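Mandelate racemase / muconate lactonizing enzyme family protein (Agrobacterium tumefaciens, PDB 4DX3) probably acts as a lyase or racemase of the enolase superfamily, although its physiological substrate is not established. Local coordinates at residues Arg113-Tyr118 / Gly366-Pro371; Leu159-Leu164 / Lys205-Lys210. One frame throughout, in Å; residues are numbered along the deposited sequence.

Contact 1. Residues Arg113-Tyr118 / Gly366-Pro371; sequences REIRTY and GMITVP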
loop_
_atom_site.group_PDB
_atom_site.type_symbol
_atom_site.label_atom_id
_atom_site.label_comp_id
_atom_site.label_asym_id
_atom_site.label_seq_id
_atom_site.Cartn_x
_atom_site.Cartn_y
_atom_site.Cartn_z
ATOM N N ARG A 113 -31.286 20.138 -21.511
ATOM C CA ARG A 113 -31.907 21.462 -21.608
ATOM C C ARG A 113 -32.399 21.947 -20.245
ATOM O O ARG A 113 -32.681 23.132 -20.051
ATOM C CB ARG A 113 -33.056 21.453 -22.616
ATOM C CG ARG A 113 -32.674 20.949 -24.008
ATOM C CD ARG A 113 -31.856 21.964 -24.800
ATOM N NE ARG A 113 -31.513 21.452 -26.127
ATOM C CZ ARG A 113 -30.707 22.067 -26.989
ATOM N NH1 ARG A 113 -30.155 23.230 -26.671
ATOM N NH2 ARG A 113 -30.454 21.518 -28.172
ATOM N N GLU A 114 -32.508 21.015 -19.308
ATOM C CA GLU A 114 -32.904 21.333 -17.942
ATOM C C GLU A 114 -32.338 20.251 -17.030
ATOM O O GLU A 114 -31.958 19.174 -17.495
ATOM C CB GLU A 114 -34.434 21.430 -17.816
ATOM C CG GLU A 114 -35.170 20.149 -18.175
ATOM C CD GLU A 114 -36.686 20.303 -18.102
ATOM O OE1 GLU A 114 -37.168 21.396 -17.719
ATOM O OE2 GLU A 114 -37.396 19.328 -18.426
ATOM N N ILE A 115 -32.263 20.532 -15.737
ATOM C CA ILE A 115 -31.736 19.534 -14.814
ATOM C C ILE A 115 -32.559 19.508 -13.533
ATOM O O ILE A 115 -33.128 20.521 -13.123
ATOM C CB ILE A 115 -30.243 19.774 -14.516
ATOM C CG1 ILE A 115 -29.637 18.579 -13.762
ATOM C CG2 ILE A 115 -30.063 21.075 -13.751
ATOM C CD1 ILE A 115 -28.144 18.672 -13.537
ATOM N N ARG A 116 -32.631 18.335 -12.920
ATOM C CA ARG A 116 -33.338 18.170 -11.664
ATOM C C ARG A 116 -32.769 19.121 -10.610
ATOM O O ARG A 116 -31.554 19.344 -10.558
ATOM C CB ARG A 116 -33.159 16.725 -11.215
ATOM C CG ARG A 116 -33.932 16.332 -10.012
ATOM C CD ARG A 116 -33.692 14.866 -9.738
ATOM N NE ARG A 116 -34.224 14.498 -8.440
ATOM C CZ ARG A 116 -33.556 13.814 -7.524
ATOM N NH1 ARG A 116 -32.316 13.390 -7.762
ATOM N NH2 ARG A 116 -34.139 13.535 -6.375
ATOM N N THR A 117 -33.639 19.697 -9.784
ATOM C CA THR A 117 -33.172 20.570 -8.706
ATOM C C THR A 117 -33.446 19.946 -7.340
ATOM O O THR A 117 -34.207 18.980 -7.240
ATOM C CB THR A 117 -33.789 21.988 -8.801
ATOM O OG1 THR A 117 -33.115 22.878 -7.899
ATOM C CG2 THR A 117 -35.277 21.971 -8.474
ATOM N N TYR A 118 -32.790 20.462 -6.298
ATOM C CA TYR A 118 -33.178 20.138 -4.915
ATOM C C TYR A 118 -33.249 21.403 -4.071
ATOM O O TYR A 118 -32.602 22.400 -4.389
ATOM C CB TYR A 118 -32.247 19.089 -4.278
ATOM C CG TYR A 118 -30.863 19.557 -3.844
ATOM C CD1 TYR A 118 -30.637 20.042 -2.553
ATOM C CD2 TYR A 118 -29.778 19.460 -4.698
ATOM C CE1 TYR A 118 -29.372 20.441 -2.148
ATOM C CE2 TYR A 118 -28.511 19.854 -4.308
ATOM C CZ TYR A 118 -28.313 20.344 -3.030
ATOM O OH TYR A 118 -27.052 20.743 -2.646
ATOM N N GLY A 366 -39.893 20.898 -10.790
ATOM C CA GLY A 366 -38.693 20.357 -10.177
ATOM C C GLY A 366 -37.445 20.340 -11.046
ATOM O O GLY A 366 -36.440 19.721 -10.678
ATOM N N MET A 367 -37.498 21.013 -12.196
ATOM C CA MET A 367 -36.343 21.093 -13.086
ATOM C C MET A 367 -35.947 22.550 -13.284
ATOM O O MET A 367 -36.814 23.418 -13.398
ATOM C CB MET A 367 -36.684 20.492 -14.450
ATOM C CG MET A 367 -37.351 19.141 -14.387
ATOM S SD MET A 367 -36.227 17.837 -13.907
ATOM C CE MET A 367 -35.260 17.649 -15.404
ATOM N N ILE A 368 -34.647 22.816 -13.348
ATOM C CA ILE A 368 -34.165 24.181 -13.524
ATOM C C ILE A 368 -33.421 24.346 -14.853
ATOM O O ILE A 368 -32.753 23.417 -15.324
ATOM C CB ILE A 368 -33.284 24.620 -12.321
ATOM C CG1 ILE A 368 -32.953 26.114 -12.388
ATOM C CG2 ILE A 368 -32.020 23.775 -12.229
ATOM C CD1 ILE A 368 -32.351 26.665 -11.097
ATOM N N THR A 369 -33.552 25.522 -15.464
ATOM C CA THR A 369 -32.824 25.822 -16.694
ATOM C C THR A 369 -32.346 27.266 -16.659
ATOM O O THR A 369 -32.768 28.039 -15.794
ATOM C CB THR A 369 -33.686 25.571 -17.953
ATOM O OG1 THR A 369 -32.845 25.561 -19.117
ATOM C CG2 THR A 369 -34.750 26.645 -18.097
ATOM N N VAL A 370 -31.474 27.626 -17.597
ATOM C CA VAL A 370 -30.880 28.958 -17.626
ATOM C C VAL A 370 -31.836 29.966 -18.247
ATOM O O VAL A 370 -32.725 29.594 -19.013
ATOM C CB VAL A 370 -29.553 28.978 -18.417
ATOM C CG1 VAL A 370 -28.490 28.110 -17.722
ATOM C CG2 VAL A 370 -29.773 28.534 -19.864
ATOM N N PRO A 371 -31.666 31.254 -17.908
ATOM C CA PRO A 371 -32.439 32.259 -18.646
ATOM C C PRO A 371 -31.866 32.363 -20.052
ATOM O O PRO A 371 -30.699 32.054 -20.253
ATOM C CB PRO A 371 -32.175 33.546 -17.866
ATOM C CG PRO A 371 -30.848 33.326 -17.203
ATOM C CD PRO A 371 -30.774 31.855 -16.898
#

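Contact 2. Residues Leu159-Leu164 / Lys205-Lys210; sequences LAHSLL and KAVGDK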
loop_
_atom_site.group_PDB
_atom_site.type_symbol
_atom_site.label_atom_id
_atom_site.label_comp_id
_atom_site.label_asym_id
_atom_site.label_seq_id
_atom_site.Cartn_x
_atom_site.Cartn_y
_atom_site.Cartn_z
ATOM N N LEU A 159 -43.026 20.012 4.744
ATOM C CA LEU A 159 -42.131 20.515 3.717
ATOM C C LEU A 159 -41.962 19.456 2.630
ATOM O O LEU A 159 -42.058 19.752 1.435
ATOM C CB LEU A 159 -40.774 20.880 4.321
ATOM C CG LEU A 159 -39.724 21.393 3.337
ATOM C CD1 LEU A 159 -40.276 22.540 2.508
ATOM C CD2 LEU A 159 -38.456 21.818 4.059
ATOM N N ALA A 160 -41.730 18.218 3.054
ATOM C CA ALA A 160 -41.556 17.110 2.121
ATOM C C ALA A 160 -42.764 16.938 1.187
ATOM O O ALA A 160 -42.594 16.791 -0.031
ATOM C CB ALA A 160 -41.271 15.820 2.875
ATOM N N HIS A 161 -43.967 16.944 1.758
ATOM C CA HIS A 161 -45.207 16.845 0.984
ATOM C C HIS A 161 -45.286 17.968 -0.036
ATOM O O HIS A 161 -45.628 17.751 -1.200
ATOM C CB HIS A 161 -46.430 16.970 1.904
ATOM C CG HIS A 161 -46.959 15.663 2.405
ATOM N ND1 HIS A 161 -47.297 14.625 1.562
ATOM C CD2 HIS A 161 -47.231 15.234 3.659
ATOM C CE1 HIS A 161 -47.739 13.607 2.280
ATOM N NE2 HIS A 161 -47.711 13.950 3.555
ATOM N N SER A 162 -44.993 19.179 0.428
ATOM C CA SER A 162 -45.100 20.367 -0.406
ATOM C C SER A 162 -44.129 20.292 -1.581
ATOM O O SER A 162 -44.503 20.572 -2.727
ATOM C CB SER A 162 -44.822 21.616 0.429
ATOM O OG SER A 162 -44.949 22.787 -0.353
ATOM N N LEU A 163 -42.887 19.914 -1.295
ATOM C CA LEU A 163 -41.882 19.776 -2.342
ATOM C C LEU A 163 -42.307 18.769 -3.409
ATOM O O LEU A 163 -42.199 19.048 -4.606
ATOM C CB LEU A 163 -40.527 19.381 -1.748
ATOM C CG LEU A 163 -39.822 20.464 -0.937
ATOM C CD1 LEU A 163 -38.537 19.917 -0.347
ATOM C CD2 LEU A 163 -39.517 21.657 -1.821
ATOM N N LEU A 164 -42.792 17.604 -2.979
ATOM C CA LEU A 164 -43.200 16.558 -3.920
ATOM C C LEU A 164 -44.312 17.030 -4.845
ATOM O O LEU A 164 -44.325 16.703 -6.035
ATOM C CB LEU A 164 -43.667 15.304 -3.183
ATOM C CG LEU A 164 -42.615 14.375 -2.598
ATOM C CD1 LEU A 164 -43.310 13.174 -1.986
ATOM C CD2 LEU A 164 -41.629 13.931 -3.671
ATOM N N LYS A 205 -42.203 8.835 7.366
ATOM C CA LYS A 205 -43.596 8.529 7.697
ATOM C C LYS A 205 -44.561 9.222 6.737
ATOM O O LYS A 205 -45.593 8.668 6.368
ATOM C CB LYS A 205 -43.917 8.914 9.145
ATOM C CG LYS A 205 -45.385 8.719 9.519
ATOM C CD LYS A 205 -45.618 8.888 11.010
ATOM C CE LYS A 205 -47.035 8.468 11.413
ATOM N NZ LYS A 205 -48.077 9.465 11.020
ATOM N N ALA A 206 -44.205 10.432 6.321
ATOM C CA ALA A 206 -45.080 11.244 5.477
ATOM C C ALA A 206 -45.062 10.829 4.006
ATOM O O ALA A 206 -46.121 10.680 3.383
ATOM C CB ALA A 206 -44.707 12.697 5.597
ATOM N N VAL A 207 -43.865 10.653 3.453
ATOM C CA VAL A 207 -43.723 10.459 2.010
ATOM C C VAL A 207 -42.986 9.181 1.617
ATOM O O VAL A 207 -42.818 8.907 0.426
ATOM C CB VAL A 207 -43.055 11.672 1.327
ATOM C CG1 VAL A 207 -43.854 12.946 1.588
ATOM C CG2 VAL A 207 -41.609 11.828 1.793
ATOM N N GLY A 208 -42.563 8.398 2.607
ATOM C CA GLY A 208 -41.889 7.141 2.332
ATOM C C GLY A 208 -40.654 7.309 1.463
ATOM O O GLY A 208 -39.852 8.219 1.687
ATOM N N ASP A 209 -40.526 6.451 0.452
ATOM C CA ASP A 209 -39.329 6.401 -0.385
ATOM C C ASP A 209 -39.344 7.406 -1.532
ATOM O O ASP A 209 -38.460 7.386 -2.386
ATOM C CB ASP A 209 -39.128 4.976 -0.939
ATOM C CG ASP A 209 -40.163 4.596 -2.006
ATOM O OD1 ASP A 209 -41.164 5.327 -2.178
ATOM O OD2 ASP A 209 -39.986 3.547 -2.670
ATOM N N LYS A 210 -40.343 8.282 -1.562
ATOM C CA LYS A 210 -40.511 9.182 -2.707
ATOM C C LYS A 210 -39.546 10.366 -2.719
ATOM O O LYS A 210 -39.375 11.035 -3.745
ATOM C CB LYS A 210 -41.959 9.672 -2.784
ATOM C CG LYS A 210 -42.954 8.569 -3.143
ATOM C CD LYS A 210 -44.349 9.121 -3.417
ATOM C CE LYS A 210 -45.071 9.455 -2.129
ATOM N NZ LYS A 210 -45.322 8.233 -1.312
#

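Contact 1. Residues Arg113-Tyr118 / Gly366-Pro371
Met-367 lies across Glu-114 and Arg-116 on one face of a short antiparallel strand pair. Its CB sits 3.4 Å from OE1 of Glu-114, and CG stays beside the same carboxylate as the two side chains cross at about a right angle. Bends at chi2 (-73°) and chi3 (-74°) then carry the thioether back over the opposing strand: SD comes to rest 3.7 Å from CA of Arg-116, and CE ends between the backbone N of Arg-116 and CG of Glu-114. Ile-115 and Ile-368 form a hydrogen-bonded pair, N of Ile-368 giving to O of Ile-115 at 2.8 Å and N of Ile-115 to O of Ile-368 at 3.0 Å. On the other face of the sheet, where both are buried, the two residues meet through their branch methyls, CG2 to CG2. Strands 115-118 and 367-369 are the inner pair of a four-stranded mixed sheet, between 342-343 and 362-364, which in this enolase-superfamily chain joins the strand before the barrel to one that follows it. One end of the pairing is held by N of Thr-117, 2.9 Å from O of Gly-366, and CG2 of Thr-117 packs against that same carbonyl. OG1 of Thr-117 turns instead to Gln-342 and Ser-344. At the other end Thr-369 sets OG1 anti to its own N (chi1 -166°), from where the hydroxyl gives a short 2.6 Å bond to O of Arg-113, nearly in line with the C=O. The guanidinium of Arg-116 leaves the pair for a salt bridge to Asp-212 and a cation-pi contact with Tyr-187 of a neighbouring subunit.

Contact 2. Residues Leu159-Leu164 / Lys205-Lys210
Val-207 meets three residues of the facing helix, Ala-160, His-161 and Leu-164. Leu-164 reaches across with CD1, 3.6 Å from CG1 of Val-207, and the same methyl rests 3.8 Å from CB of Lys-210. Both methyls of Val-207 lie near CB of Ala-160, each at 4.1 Å. A CH-pi contact adds to this packing: CG1 of Val-207 stands over one face of the His-161 imidazole, 4.1 Å from its centroid and displaced toward the rim on the ND1 side. NE2 of that ring lies against CB of Ala-206, while CE1 approaches O of Ala-206 at 3.5 Å. Helices 156-165 and 190-207 flank the parallel strands 170-173 and 212-216 of the enolase-type C-terminal barrel, and Ala-160 also packs inward on Met-171. In the turn after helix 190-207, where Gly-208 leaves helical geometry with positive phi (57°), O of Val-207 accepts from N of Lys-210 and, at 3.1 Å, from NZ of the same residue, the two donors arriving from opposite faces of the carbonyl plane. Bends at chi3 and chi4 curl the lysine chain back to this oxygen.

Overall arrangement
From the N terminus the chain first builds strands 3-11, 17-24 and 30-35 and helices up to 103-106, then enters strand 115-118. Helix 156-165 comes next in the fold, beyond an unmodelled stretch, and strand 170-173 opens the parallel barrel strands. Contact 2 closes a short loop of 40 residues when helix 190-207 ends beside helix 156-165. Contact 1 closes only after the remaining barrel strands and helices, with 247 residues between its segments, so the smaller loop lies wholly within the larger. Contact 1 ties strand 115-118, ahead of the barrel strands, to strand 367-369, after them; contact 2 joins two outer helices. Their centres are 20 Å apart, and they do not touch.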